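PDB 5HOS: cellulase from Xanthomonas axonopodis pv. citri, which probably hydrolyses internal beta-1,4-glycosidic bonds of cellulose, as an endo-beta-1,4-glucanase of glycosyl hydrolase family 5. Local coordinates for residues K28-N33 with P335-I340; A61-K66 with N317-A322; N69-P74 with A106-I111; A270-G275 with W301-A306. All blocks are in the same frame, centred on the assembly; numbering follows the deposited sequence.

All four contacts belong to one closed (beta/alpha)8 barrel. Contacts 3 and 4 lie deepest and join neighbouring parallel strands: contact 3 is a regular ladder of backbone bonds, whereas contact 4 has few such bonds and relies on a serine hydroxyl and an aromatic cluster. Contact 1 is buried too, but sets the last helix against the first strand through alanine and isoleucine carbons and a water; its strand lies between those that supply 69-74 and 301-306. Contact 2, farthest out and only partly buried, packs a loop on a helix by ring and proline carbons. Contact 1 meets contact 2 where Val32 touches Phe63 and Val318, and Arg72 of contact 3 pairs with Glu271 of contact 4.

Contact 1 of 4, residues K28-N33 with P335-I340; sequences KYAGVN and PRARRI. With SO4 (sulfate ion), chain B.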
loop_
_atom_site.group_PDB
_atom_site.type_symbol
_atom_site.label_atom_id
_atom_site.label_comp_id
_atom_site.label_asym_id
_atom_site.label_seq_id
_atom_site.Cartn_x
_atom_site.Cartn_y
_atom_site.Cartn_z
ATOM N N LYS A 28 2.854 2.275 -14.525
ATOM C CA LYS A 28 1.446 2.078 -14.876
ATOM C C LYS A 28 0.485 2.741 -13.886
ATOM O O LYS A 28 -0.578 3.219 -14.285
ATOM C CB LYS A 28 1.156 0.573 -14.963
ATOM C CG LYS A 28 -0.279 0.208 -15.309
ATOM C CD LYS A 28 -0.395 -1.265 -15.660
ATOM C CE LYS A 28 -1.826 -1.654 -15.987
ATOM N NZ LYS A 28 -1.913 -3.084 -16.383
ATOM N N TYR A 29 0.841 2.760 -12.604
ATOM C CA TYR A 29 -0.083 3.190 -11.552
ATOM C C TYR A 29 0.431 4.423 -10.818
ATOM O O TYR A 29 1.592 4.467 -10.412
ATOM C CB TYR A 29 -0.298 2.055 -10.556
ATOM C CG TYR A 29 -0.803 0.758 -11.165
ATOM C CD1 TYR A 29 -2.147 0.578 -11.440
ATOM C CD2 TYR A 29 0.069 -0.295 -11.443
ATOM C CE1 TYR A 29 -2.616 -0.601 -11.994
ATOM C CE2 TYR A 29 -0.389 -1.484 -11.991
ATOM C CZ TYR A 29 -1.734 -1.626 -12.264
ATOM O OH TYR A 29 -2.218 -2.790 -12.788
ATOM N N ALA A 30 -0.440 5.418 -10.652
ATOM C CA ALA A 30 -0.131 6.623 -9.884
ATOM C C ALA A 30 -1.361 6.981 -9.083
ATOM O O ALA A 30 -2.440 7.171 -9.647
ATOM C CB ALA A 30 0.229 7.764 -10.801
ATOM N N GLY A 31 -1.215 7.089 -7.774
ATOM C CA GLY A 31 -2.378 7.343 -6.968
ATOM C C GLY A 31 -2.140 7.753 -5.546
ATOM O O GLY A 31 -1.095 8.322 -5.206
ATOM N N VAL A 32 -3.133 7.452 -4.724
ATOM C CA VAL A 32 -3.223 8.000 -3.391
ATOM C C VAL A 32 -3.859 6.990 -2.438
ATOM O O VAL A 32 -4.744 6.223 -2.824
ATOM C CB VAL A 32 -4.026 9.320 -3.420
ATOM C CG1 VAL A 32 -5.486 9.079 -3.797
ATOM C CG2 VAL A 32 -3.906 10.063 -2.098
ATOM N N ASN A 33 -3.389 6.996 -1.198
ATOM C CA ASN A 33 -4.027 6.248 -0.125
ATOM C C ASN A 33 -5.236 7.023 0.377
ATOM O O ASN A 33 -5.109 8.197 0.722
ATOM C CB ASN A 33 -3.065 6.029 1.043
ATOM C CG ASN A 33 -2.074 4.927 0.781
ATOM O OD1 ASN A 33 -2.314 3.778 1.154
ATOM N ND2 ASN A 33 -0.939 5.272 0.162
ATOM N N PRO A 335 0.905 16.670 -12.090
ATOM C CA PRO A 335 1.608 16.533 -13.380
ATOM C C PRO A 335 2.434 15.240 -13.512
ATOM O O PRO A 335 2.554 14.705 -14.614
ATOM C CB PRO A 335 2.504 17.784 -13.460
ATOM C CG PRO A 335 2.465 18.422 -12.117
ATOM C CD PRO A 335 1.239 17.935 -11.404
ATOM N N ARG A 336 2.983 14.744 -12.405
ATOM C CA ARG A 336 3.721 13.473 -12.416
ATOM C C ARG A 336 2.780 12.296 -12.684
ATOM O O ARG A 336 3.097 11.409 -13.483
ATOM C CB ARG A 336 4.485 13.282 -11.103
ATOM C CG ARG A 336 5.596 14.302 -10.890
ATOM C CD ARG A 336 6.803 14.007 -11.766
ATOM N NE ARG A 336 7.896 14.948 -11.522
ATOM C CZ ARG A 336 9.074 14.933 -12.150
ATOM N NH1 ARG A 336 9.992 15.843 -11.842
ATOM N NH2 ARG A 336 9.342 14.019 -13.082
ATOM N N ALA A 337 1.617 12.308 -12.037
ATOM C CA ALA A 337 0.570 11.321 -12.315
ATOM C C ALA A 337 0.125 11.368 -13.777
ATOM O O ALA A 337 -0.043 10.327 -14.409
ATOM C CB ALA A 337 -0.624 11.521 -11.388
ATOM N N ARG A 338 -0.040 12.578 -14.313
ATOM C CA ARG A 338 -0.466 12.749 -15.708
ATOM C C ARG A 338 0.487 12.095 -16.712
ATOM O O ARG A 338 0.036 11.488 -17.675
ATOM C CB ARG A 338 -0.655 14.229 -16.049
ATOM C CG ARG A 338 -1.356 14.462 -17.375
ATOM C CD ARG A 338 -1.671 15.934 -17.591
ATOM N NE ARG A 338 -2.730 16.105 -18.590
ATOM C CZ ARG A 338 -3.479 17.200 -18.750
ATOM N NH1 ARG A 338 -3.315 18.280 -17.982
ATOM N NH2 ARG A 338 -4.414 17.215 -19.696
ATOM N N ARG A 339 1.791 12.224 -16.488
ATOM C CA ARG A 339 2.795 11.555 -17.333
ATOM C C ARG A 339 2.630 10.023 -17.334
ATOM O O ARG A 339 2.900 9.366 -18.342
ATOM C CB ARG A 339 4.220 11.951 -16.908
ATOM C CG ARG A 339 4.616 13.356 -17.351
ATOM C CD ARG A 339 5.938 13.846 -16.752
ATOM N NE ARG A 339 5.730 14.833 -15.682
ATOM C CZ ARG A 339 6.645 15.699 -15.226
ATOM N NH1 ARG A 339 7.885 15.735 -15.725
ATOM N NH2 ARG A 339 6.317 16.549 -14.250
ATOM N N ILE A 340 2.178 9.475 -16.206
ATOM C CA ILE A 340 1.915 8.038 -16.069
ATOM C C ILE A 340 0.591 7.633 -16.725
ATOM O O ILE A 340 0.553 6.651 -17.473
ATOM C CB ILE A 340 1.973 7.612 -14.575
ATOM C CG1 ILE A 340 3.413 7.766 -14.064
ATOM C CG2 ILE A 340 1.495 6.174 -14.369
ATOM C CD1 ILE A 340 3.529 7.888 -12.565
HETATM S S SO4 B . 0.557 -5.128 -14.188
HETATM O O1 SO4 B . 0.928 -6.493 -13.733
HETATM O O2 SO4 B . 0.427 -5.131 -15.664
HETATM O O3 SO4 B . -0.725 -4.735 -13.581
HETATM O O4 SO4 B . 1.623 -4.175 -13.823
HETATM O O HOH W 1 -1.028 4.183 -16.861
#
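Ile340 spreads its two branches along the strand: with chi1 at -67° CG1 turns away from the carbonyl carbon and carries CD1 to within 3.7 Å of Ala30 CB, while CG2 settles 3.6 Å from Lys28 O. Here the final helix of the (beta/alpha)8 barrel, 330-341, lies on the outside of the first strand, 29-34, and so the two ends of the modelled chain come together. The segment axes run 8.0 Å apart at 146°. Two alanines face each other across this approach: one helical turn before Ile340, Ala337 CB rests 3.9 Å from Ala30 CB. Trp301 of the neighbouring strand also touches both Ala30 and Ile340. Toward the end of the helix the backbones are joined through a water, which donates to Lys28 O and to Ile340 O. The extended side chain of Lys28, its CG lying over the centre of the Tyr29 ring, reaches a sulfate that probably came from the crystallisation liquor and that Arg266 and Arg223 also bind. Lys28 NZ donates to sulfate O2 at 3.2 Å, and Tyr29 OH donates to sulfate O3, in the plane of its own ring, at 2.6 Å.

Contact 2 of 4, residues A61-K66 with N317-A322; sequences AYFAGK and NVQPDA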
loop_
_atom_site.group_PDB
_atom_site.type_symbol
_atom_site.label_atom_id
_atom_site.label_comp_id
_atom_site.label_asym_id
_atom_site.label_seq_id
_atom_site.Cartn_x
_atom_site.Cartn_y
_atom_site.Cartn_z
ATOM N N ALA A 61 -13.567 10.620 -8.035
ATOM C CA ALA A 61 -13.639 11.570 -9.149
ATOM C C ALA A 61 -12.629 12.721 -8.992
ATOM O O ALA A 61 -11.973 13.089 -9.954
ATOM C CB ALA A 61 -15.050 12.111 -9.310
ATOM N N TYR A 62 -12.473 13.247 -7.775
ATOM C CA TYR A 62 -11.490 14.302 -7.529
ATOM C C TYR A 62 -10.071 13.871 -7.918
ATOM O O TYR A 62 -9.380 14.572 -8.663
ATOM C CB TYR A 62 -11.500 14.772 -6.063
ATOM C CG TYR A 62 -10.345 15.710 -5.776
ATOM C CD1 TYR A 62 -10.348 17.018 -6.257
ATOM C CD2 TYR A 62 -9.217 15.272 -5.074
ATOM C CE1 TYR A 62 -9.277 17.873 -6.027
ATOM C CE2 TYR A 62 -8.145 16.119 -4.838
ATOM C CZ TYR A 62 -8.177 17.419 -5.312
ATOM O OH TYR A 62 -7.108 18.256 -5.071
ATOM N N PHE A 63 -9.638 12.721 -7.415
ATOM C CA PHE A 63 -8.266 12.276 -7.667
ATOM C C PHE A 63 -8.054 11.854 -9.113
ATOM O O PHE A 63 -6.989 12.101 -9.669
ATOM C CB PHE A 63 -7.828 11.222 -6.641
ATOM C CG PHE A 63 -7.610 11.813 -5.276
ATOM C CD1 PHE A 63 -6.533 12.678 -5.053
ATOM C CD2 PHE A 63 -8.495 11.575 -4.242
ATOM C CE1 PHE A 63 -6.329 13.268 -3.810
ATOM C CE2 PHE A 63 -8.295 12.161 -2.993
ATOM C CZ PHE A 63 -7.216 13.010 -2.781
ATOM N N ALA A 64 -9.088 11.291 -9.737
ATOM C CA ALA A 64 -9.052 11.018 -11.183
ATOM C C ALA A 64 -8.903 12.308 -11.983
ATOM O O ALA A 64 -8.137 12.352 -12.952
ATOM C CB ALA A 64 -10.299 10.261 -11.631
ATOM N N GLY A 65 -9.602 13.365 -11.559
ATOM C CA GLY A 65 -9.476 14.685 -12.194
ATOM C C GLY A 65 -8.065 15.259 -12.084
ATOM O O GLY A 65 -7.640 16.038 -12.933
ATOM N N LYS A 66 -7.338 14.859 -11.038
ATOM C CA LYS A 66 -5.914 15.189 -10.881
ATOM C C LYS A 66 -4.973 14.182 -11.555
ATOM O O LYS A 66 -3.774 14.175 -11.272
ATOM C CB LYS A 66 -5.572 15.323 -9.393
ATOM C CG LYS A 66 -6.324 16.440 -8.689
ATOM C CD LYS A 66 -5.812 17.814 -9.105
ATOM C CE LYS A 66 -6.926 18.833 -9.201
ATOM N NZ LYS A 66 -6.375 20.122 -9.701
ATOM N N ASN A 317 -1.421 15.435 4.226
ATOM C CA ASN A 317 -2.813 15.354 3.780
ATOM C C ASN A 317 -3.030 16.071 2.454
ATOM O O ASN A 317 -2.817 17.279 2.363
ATOM C CB ASN A 317 -3.758 15.929 4.840
ATOM C CG ASN A 317 -5.225 15.728 4.487
ATOM O OD1 ASN A 317 -5.581 14.871 3.660
ATOM N ND2 ASN A 317 -6.088 16.523 5.105
ATOM N N VAL A 318 -3.470 15.334 1.430
ATOM C CA VAL A 318 -3.786 15.947 0.127
ATOM C C VAL A 318 -5.287 15.905 -0.174
ATOM O O VAL A 318 -5.702 16.113 -1.309
ATOM C CB VAL A 318 -2.939 15.377 -1.038
ATOM C CG1 VAL A 318 -1.486 15.789 -0.871
ATOM C CG2 VAL A 318 -3.061 13.864 -1.159
ATOM N N GLN A 319 -6.098 15.662 0.853
ATOM C CA GLN A 319 -7.551 15.835 0.756
ATOM C C GLN A 319 -7.822 17.315 0.479
ATOM O O GLN A 319 -7.276 18.169 1.188
ATOM C CB GLN A 319 -8.233 15.453 2.077
ATOM C CG GLN A 319 -9.755 15.424 2.035
ATOM C CD GLN A 319 -10.301 14.208 1.312
ATOM O OE1 GLN A 319 -9.545 13.387 0.792
ATOM N NE2 GLN A 319 -11.617 14.077 1.287
ATOM N N PRO A 320 -8.664 17.627 -0.535
ATOM C CA PRO A 320 -8.993 19.042 -0.755
ATOM C C PRO A 320 -9.663 19.665 0.472
ATOM O O PRO A 320 -10.295 18.953 1.263
ATOM C CB PRO A 320 -9.935 19.028 -1.972
ATOM C CG PRO A 320 -10.250 17.608 -2.261
ATOM C CD PRO A 320 -9.296 16.730 -1.520
ATOM N N ASP A 321 -9.495 20.974 0.641
ATOM C CA ASP A 321 -10.063 21.683 1.798
ATOM C C ASP A 321 -11.589 21.870 1.661
ATOM O O ASP A 321 -12.188 21.437 0.675
ATOM C CB ASP A 321 -9.323 23.018 2.050
ATOM C CG ASP A 321 -9.541 24.068 0.953
ATOM O OD1 ASP A 321 -10.488 23.973 0.150
ATOM O OD2 ASP A 321 -8.744 25.024 0.911
ATOM N N ALA A 322 -12.204 22.528 2.643
ATOM C CA ALA A 322 -13.664 22.772 2.646
ATOM C C ALA A 322 -14.215 23.521 1.418
ATOM O O ALA A 322 -15.399 23.400 1.110
ATOM C CB ALA A 322 -14.069 23.501 3.922
HETATM O O HOH W 2 -5.174 18.169 -3.164
#
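Tyr62 and Pro320 meet head-on, the proline against the flat of the tyrosine. Pro320 CG stands 3.6 Å from the ring centroid and only 9° off the normal, a CH-pi contact, while Pro320 CD reaches Tyr62 CE2, also at 3.6 Å. Lys66 CG, from the residue that follows the end of the helix, lies above the rim of the opposite face. Phe63 is turned quite differently. Its face receives the edge of Tyr62, with CD2 3.5 Å above the ring centre, and its own edge points at the loop: Val318 O is 3.8 Å from Phe63 CZ and Gln319 OE1 is 4.2 Å from Phe63 CE2. The chief partner of that amide oxygen is Gly307 N. At the polar end of Tyr62, a water donates to OH at 2.7 Å and to Val318 O at 2.8 Å; Asp326 holds the same hydroxyl. An Asx turn, Gln319 N to Asn317 OD1, shapes the loop just before the proline. Met330 of the last helix touches both Phe63 and Val318. This is how the long loop after the eighth strand of a (beta/alpha)8 barrel is laid here across the helix that follows the first strand.

Contact 3 of 4, residues N69-P74 with A106-I111; sequences NTVRLP and AKMYVI
Ile111 and its neighbours Thr70 and Arg72 share one side of two parallel strands, and the isoleucine fits between the other two. Its CB lies 4.0 Å from Arg72 CA. From there the branches part: CG2 comes beside Arg72 CG, while CG1, turned away from the carbonyl carbon (chi1 -59°), passes Thr70 CG2 and leads to CD1, which ends 3.8 Å from Thr70 CG2 and 4.1 Å from Arg72 CB. Four backbone bonds hold the strands in register, alternating from side to side as parallel strands require: Tyr109 N to Asn69 O, Val71 N to Tyr109 O, Ile111 N to Val71 O and Leu73 N to Ile111 O. On the other side of the sheet Met108 bends so that CE touches Val71 CG2 at 3.7 Å, and Val110 CG1 meets Leu73 CB. At the start of the pair the amide of Asn69 stands nearly upright to the Tyr109 ring, planes 81° apart, with ND2 3.9 Å from Tyr109 CE1. Asn69 OD1 takes the Thr70 OG1 hydrogen at 2.9 Å, from well above the carbonyl plane, and also Ala30 N; ND2 gives to Lys28 O. These are the second and third strands of the barrel. Beyond the aliphatic stretch braced by Ile111, Arg72 NH1 is held by Glu271 and Asn33 and NH2 by Glu227 and Asn158, so four bonds from two nitrogens fix the position and rotation of the guanidinium between the two glutamates.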
loop_
_atom_site.group_PDB
_atom_site.type_symbol
_atom_site.label_atom_id
_atom_site.label_comp_id
_atom_site.label_asym_id
_atom_site.label_seq_id
_atom_site.Cartn_x
_atom_site.Cartn_y
_atom_site.Cartn_z
ATOM N N ASN A 69 -4.730 7.357 -11.286
ATOM C CA ASN A 69 -5.535 6.201 -11.669
ATOM C C ASN A 69 -5.654 5.114 -10.603
ATOM O O ASN A 69 -6.200 4.059 -10.883
ATOM C CB ASN A 69 -5.024 5.602 -12.987
ATOM C CG ASN A 69 -3.683 4.896 -12.840
ATOM O OD1 ASN A 69 -3.030 4.985 -11.808
ATOM N ND2 ASN A 69 -3.273 4.186 -13.880
ATOM N N THR A 70 -5.162 5.361 -9.390
ATOM C CA THR A 70 -5.103 4.321 -8.356
ATOM C C THR A 70 -5.470 4.873 -6.983
ATOM O O THR A 70 -5.060 5.964 -6.620
ATOM C CB THR A 70 -3.697 3.685 -8.314
ATOM O OG1 THR A 70 -3.381 3.153 -9.610
ATOM C CG2 THR A 70 -3.609 2.561 -7.287
ATOM N N VAL A 71 -6.271 4.105 -6.250
ATOM C CA VAL A 71 -6.547 4.334 -4.839
ATOM C C VAL A 71 -6.013 3.129 -4.084
ATOM O O VAL A 71 -6.335 1.991 -4.423
ATOM C CB VAL A 71 -8.065 4.496 -4.582
ATOM C CG1 VAL A 71 -8.418 4.315 -3.109
ATOM C CG2 VAL A 71 -8.521 5.856 -5.095
ATOM N N ARG A 72 -5.189 3.372 -3.071
ATOM C CA ARG A 72 -4.864 2.325 -2.115
ATOM C C ARG A 72 -5.849 2.488 -0.981
ATOM O O ARG A 72 -5.980 3.588 -0.409
ATOM C CB ARG A 72 -3.414 2.398 -1.633
ATOM C CG ARG A 72 -3.004 1.299 -0.655
ATOM C CD ARG A 72 -1.491 1.205 -0.595
ATOM N NE ARG A 72 -0.932 0.226 0.334
ATOM C CZ ARG A 72 -0.570 0.458 1.602
ATOM N NH1 ARG A 72 -0.756 1.647 2.183
ATOM N NH2 ARG A 72 -0.008 -0.521 2.306
ATOM N N LEU A 73 -6.552 1.403 -0.679
ATOM C CA LEU A 73 -7.620 1.413 0.311
ATOM C C LEU A 73 -7.272 0.527 1.508
ATOM O O LEU A 73 -7.446 -0.691 1.451
ATOM C CB LEU A 73 -8.915 0.944 -0.347
ATOM C CG LEU A 73 -10.177 1.002 0.507
ATOM C CD1 LEU A 73 -10.638 2.442 0.659
ATOM C CD2 LEU A 73 -11.264 0.129 -0.105
ATOM N N PRO A 74 -6.769 1.140 2.595
ATOM C CA PRO A 74 -6.540 0.397 3.814
ATOM C C PRO A 74 -7.848 -0.095 4.431
ATOM O O PRO A 74 -8.795 0.689 4.569
ATOM C CB PRO A 74 -5.897 1.431 4.741
ATOM C CG PRO A 74 -5.270 2.418 3.851
ATOM C CD PRO A 74 -6.243 2.518 2.711
ATOM N N ALA A 106 -14.689 6.226 -11.778
ATOM C CA ALA A 106 -13.672 7.241 -12.010
ATOM C C ALA A 106 -12.480 6.716 -12.827
ATOM O O ALA A 106 -11.459 7.390 -12.891
ATOM C CB ALA A 106 -13.194 7.789 -10.668
ATOM N N LYS A 107 -12.639 5.557 -13.487
ATOM C CA LYS A 107 -11.576 4.871 -14.243
ATOM C C LYS A 107 -10.283 4.666 -13.428
ATOM O O LYS A 107 -9.168 4.902 -13.914
ATOM C CB LYS A 107 -11.311 5.583 -15.574
ATOM C CG LYS A 107 -12.567 5.743 -16.437
ATOM C CD LYS A 107 -12.235 6.266 -17.831
ATOM C CE LYS A 107 -13.427 6.941 -18.503
ATOM N NZ LYS A 107 -14.657 6.104 -18.518
ATOM N N MET A 108 -10.456 4.224 -12.185
ATOM C CA MET A 108 -9.341 3.981 -11.289
ATOM C C MET A 108 -9.271 2.518 -10.858
ATOM O O MET A 108 -10.274 1.784 -10.901
ATOM C CB MET A 108 -9.450 4.878 -10.053
ATOM C CG MET A 108 -9.423 6.366 -10.362
ATOM S SD MET A 108 -9.592 7.367 -8.881
ATOM C CE MET A 108 -7.893 7.553 -8.360
ATOM N N TYR A 109 -8.067 2.115 -10.455
ATOM C CA TYR A 109 -7.800 0.831 -9.808
ATOM C C TYR A 109 -7.872 0.997 -8.292
ATOM O O TYR A 109 -7.687 2.103 -7.782
ATOM C CB TYR A 109 -6.396 0.343 -10.173
ATOM C CG TYR A 109 -6.162 0.109 -11.648
ATOM C CD1 TYR A 109 -5.695 1.126 -12.472
ATOM C CD2 TYR A 109 -6.394 -1.139 -12.218
ATOM C CE1 TYR A 109 -5.477 0.916 -13.825
ATOM C CE2 TYR A 109 -6.179 -1.362 -13.573
ATOM C CZ TYR A 109 -5.716 -0.330 -14.367
ATOM O OH TYR A 109 -5.491 -0.546 -15.716
ATOM N N VAL A 110 -8.120 -0.111 -7.585
ATOM C CA VAL A 110 -8.125 -0.118 -6.114
ATOM C C VAL A 110 -7.176 -1.200 -5.631
ATOM O O VAL A 110 -7.325 -2.365 -6.007
ATOM C CB VAL A 110 -9.528 -0.366 -5.518
ATOM C CG1 VAL A 110 -9.476 -0.504 -4.004
ATOM C CG2 VAL A 110 -10.462 0.765 -5.878
ATOM N N ILE A 111 -6.220 -0.811 -4.789
ATOM C CA ILE A 111 -5.420 -1.760 -4.033
ATOM C C ILE A 111 -6.164 -2.010 -2.739
ATOM O O ILE A 111 -6.349 -1.080 -1.947
ATOM C CB ILE A 111 -4.013 -1.214 -3.702
ATOM C CG1 ILE A 111 -3.243 -0.857 -4.976
ATOM C CG2 ILE A 111 -3.216 -2.212 -2.854
ATOM C CD1 ILE A 111 -2.098 0.116 -4.738
#

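Contact 4 of 4, residues A270-G275 with W301-A306; sequences AEFGTG and WSWWAA
Strands 267-273 and 298-306 are the two arms of a beta-alpha-beta crossover through helix 278-293, and they lie side by side in the sheet with only sparse backbone bonding. Near the start of the paired segments Ser302 OG donates to Ala270 O at 2.8 Å from above the carbonyl plane; Asn33 ND2 supplies that oxygen with a second hydrogen. Farther on, Trp304 N meets Phe272 O almost dead straight, at 2.8 Å. Phe272, its CG held between the backbone N and the carbonyl carbon (chi1 66°), swings its ring across to the tryptophans. The edge of Trp303 points at its face in an offset edge-to-face pair, planes 84° apart, while Phe272 CZ reaches Trp301 CE3 at 3.4 Å. These strands are the seventh and eighth of the (beta/alpha)8 barrel, and the end of the seventh is where family 5 enzymes carry their nucleophilic glutamate, a place consistent with Glu271. Its side chain runs alongside Trp304, carboxylate and indole planes 26° apart, and brings OE1 over one face of the indole, toward its rim, with OE2 3.6 Å from Trp304 CE3; Tyr231 OH bonds to OE1. Ala305 CB, following a cis peptide, lies over the opposite face. Past Phe272, Gly273 CA sits 3.9 Å from the centroid of the six-membered ring of Trp303, over its face. Thr274 OG1 approaches the edge of the same ring in its plane, 3.4 Å from CH2.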
loop_
_atom_site.group_PDB
_atom_site.type_symbol
_atom_site.label_atom_id
_atom_site.label_comp_id
_atom_site.label_asym_id
_atom_site.label_seq_id
_atom_site.Cartn_x
_atom_site.Cartn_y
_atom_site.Cartn_z
ATOM N N ALA A 270 4.117 1.954 -2.348
ATOM C CA ALA A 270 2.713 2.028 -1.932
ATOM C C ALA A 270 2.433 3.081 -0.860
ATOM O O ALA A 270 1.274 3.436 -0.643
ATOM C CB ALA A 270 2.211 0.672 -1.466
ATOM N N GLU A 271 3.476 3.531 -0.163
ATOM C CA GLU A 271 3.366 4.681 0.728
ATOM C C GLU A 271 4.609 5.528 0.588
ATOM O O GLU A 271 5.732 5.007 0.621
ATOM C CB GLU A 271 3.248 4.276 2.200
ATOM C CG GLU A 271 1.965 3.559 2.576
ATOM C CD GLU A 271 1.759 3.432 4.075
ATOM O OE1 GLU A 271 2.473 4.124 4.844
ATOM O OE2 GLU A 271 0.872 2.638 4.486
ATOM N N PHE A 272 4.379 6.830 0.435
ATOM C CA PHE A 272 5.411 7.858 0.564
ATOM C C PHE A 272 4.691 9.175 0.773
ATOM O O PHE A 272 3.528 9.323 0.376
ATOM C CB PHE A 272 6.305 7.935 -0.678
ATOM C CG PHE A 272 5.590 8.400 -1.915
ATOM C CD1 PHE A 272 4.672 7.569 -2.564
ATOM C CD2 PHE A 272 5.816 9.670 -2.428
ATOM C CE1 PHE A 272 4.000 8.001 -3.693
ATOM C CE2 PHE A 272 5.156 10.095 -3.565
ATOM C CZ PHE A 272 4.244 9.266 -4.198
ATOM N N GLY A 273 5.378 10.121 1.398
ATOM C CA GLY A 273 4.799 11.426 1.664
ATOM C C GLY A 273 5.867 12.422 2.030
ATOM O O GLY A 273 6.955 12.045 2.453
ATOM N N THR A 274 5.536 13.695 1.869
ATOM C CA THR A 274 6.449 14.817 2.129
ATOM C C THR A 274 5.607 16.015 2.550
ATOM O O THR A 274 4.473 16.178 2.078
ATOM C CB THR A 274 7.301 15.223 0.897
ATOM O OG1 THR A 274 6.457 15.567 -0.212
ATOM C CG2 THR A 274 8.260 14.116 0.483
ATOM N N GLY A 275 6.146 16.837 3.447
ATOM C CA GLY A 275 5.448 18.026 3.892
ATOM C C GLY A 275 5.589 19.151 2.887
ATOM O O GLY A 275 6.283 19.019 1.875
ATOM N N TRP A 301 3.212 3.927 -7.873
ATOM C CA TRP A 301 3.308 4.561 -6.556
ATOM C C TRP A 301 1.966 5.063 -6.078
ATOM O O TRP A 301 1.059 5.280 -6.876
ATOM C CB TRP A 301 4.337 5.695 -6.547
ATOM C CG TRP A 301 4.234 6.757 -7.652
ATOM C CD1 TRP A 301 5.038 6.852 -8.745
ATOM C CD2 TRP A 301 3.347 7.889 -7.714
ATOM N NE1 TRP A 301 4.699 7.941 -9.502
ATOM C CE2 TRP A 301 3.667 8.603 -8.893
ATOM C CE3 TRP A 301 2.307 8.364 -6.902
ATOM C CZ2 TRP A 301 2.982 9.766 -9.283
ATOM C CZ3 TRP A 301 1.629 9.528 -7.293
ATOM C CH2 TRP A 301 1.976 10.213 -8.468
ATOM N N SER A 302 1.848 5.232 -4.760
ATOM C CA SER A 302 0.645 5.783 -4.154
ATOM C C SER A 302 1.015 6.577 -2.904
ATOM O O SER A 302 1.639 6.059 -1.972
ATOM C CB SER A 302 -0.425 4.702 -3.860
ATOM O OG SER A 302 0.087 3.582 -3.150
ATOM N N TRP A 303 0.667 7.860 -2.949
ATOM C CA TRP A 303 0.947 8.833 -1.896
ATOM C C TRP A 303 0.182 8.530 -0.618
ATOM O O TRP A 303 -0.986 8.126 -0.669
ATOM C CB TRP A 303 0.534 10.217 -2.416
ATOM C CG TRP A 303 0.573 11.338 -1.441
ATOM C CD1 TRP A 303 -0.415 11.718 -0.572
ATOM C CD2 TRP A 303 1.644 12.256 -1.260
ATOM N NE1 TRP A 303 -0.012 12.815 0.151
ATOM C CE2 TRP A 303 1.245 13.173 -0.261
ATOM C CE3 TRP A 303 2.907 12.402 -1.854
ATOM C CZ2 TRP A 303 2.068 14.218 0.162
ATOM C CZ3 TRP A 303 3.726 13.440 -1.433
ATOM C CH2 TRP A 303 3.304 14.333 -0.438
ATOM N N TRP A 304 0.835 8.735 0.526
ATOM C CA TRP A 304 0.174 8.678 1.827
ATOM C C TRP A 304 0.088 10.125 2.338
ATOM O O TRP A 304 1.130 10.724 2.600
ATOM C CB TRP A 304 0.963 7.821 2.830
ATOM C CG TRP A 304 0.238 7.718 4.135
ATOM C CD1 TRP A 304 0.276 8.608 5.166
ATOM C CD2 TRP A 304 -0.682 6.694 4.525
ATOM N NE1 TRP A 304 -0.554 8.198 6.181
ATOM C CE2 TRP A 304 -1.162 7.029 5.813
ATOM C CE3 TRP A 304 -1.157 5.532 3.911
ATOM C CZ2 TRP A 304 -2.077 6.230 6.502
ATOM C CZ3 TRP A 304 -2.072 4.739 4.594
ATOM C CH2 TRP A 304 -2.529 5.095 5.875
ATOM N N ALA A 305 -1.102 10.711 2.493
ATOM C CA ALA A 305 -2.420 10.103 2.220
ATOM C C ALA A 305 -3.451 11.195 2.002
ATOM O O ALA A 305 -3.151 12.371 2.132
ATOM C CB ALA A 305 -2.855 9.226 3.383
ATOM N N ALA A 306 -4.664 10.777 1.657
ATOM C CA ALA A 306 -5.839 11.627 1.705
ATOM C C ALA A 306 -6.937 10.861 2.459
ATOM O O ALA A 306 -6.681 9.809 3.048
ATOM C CB ALA A 306 -6.271 12.012 0.298
#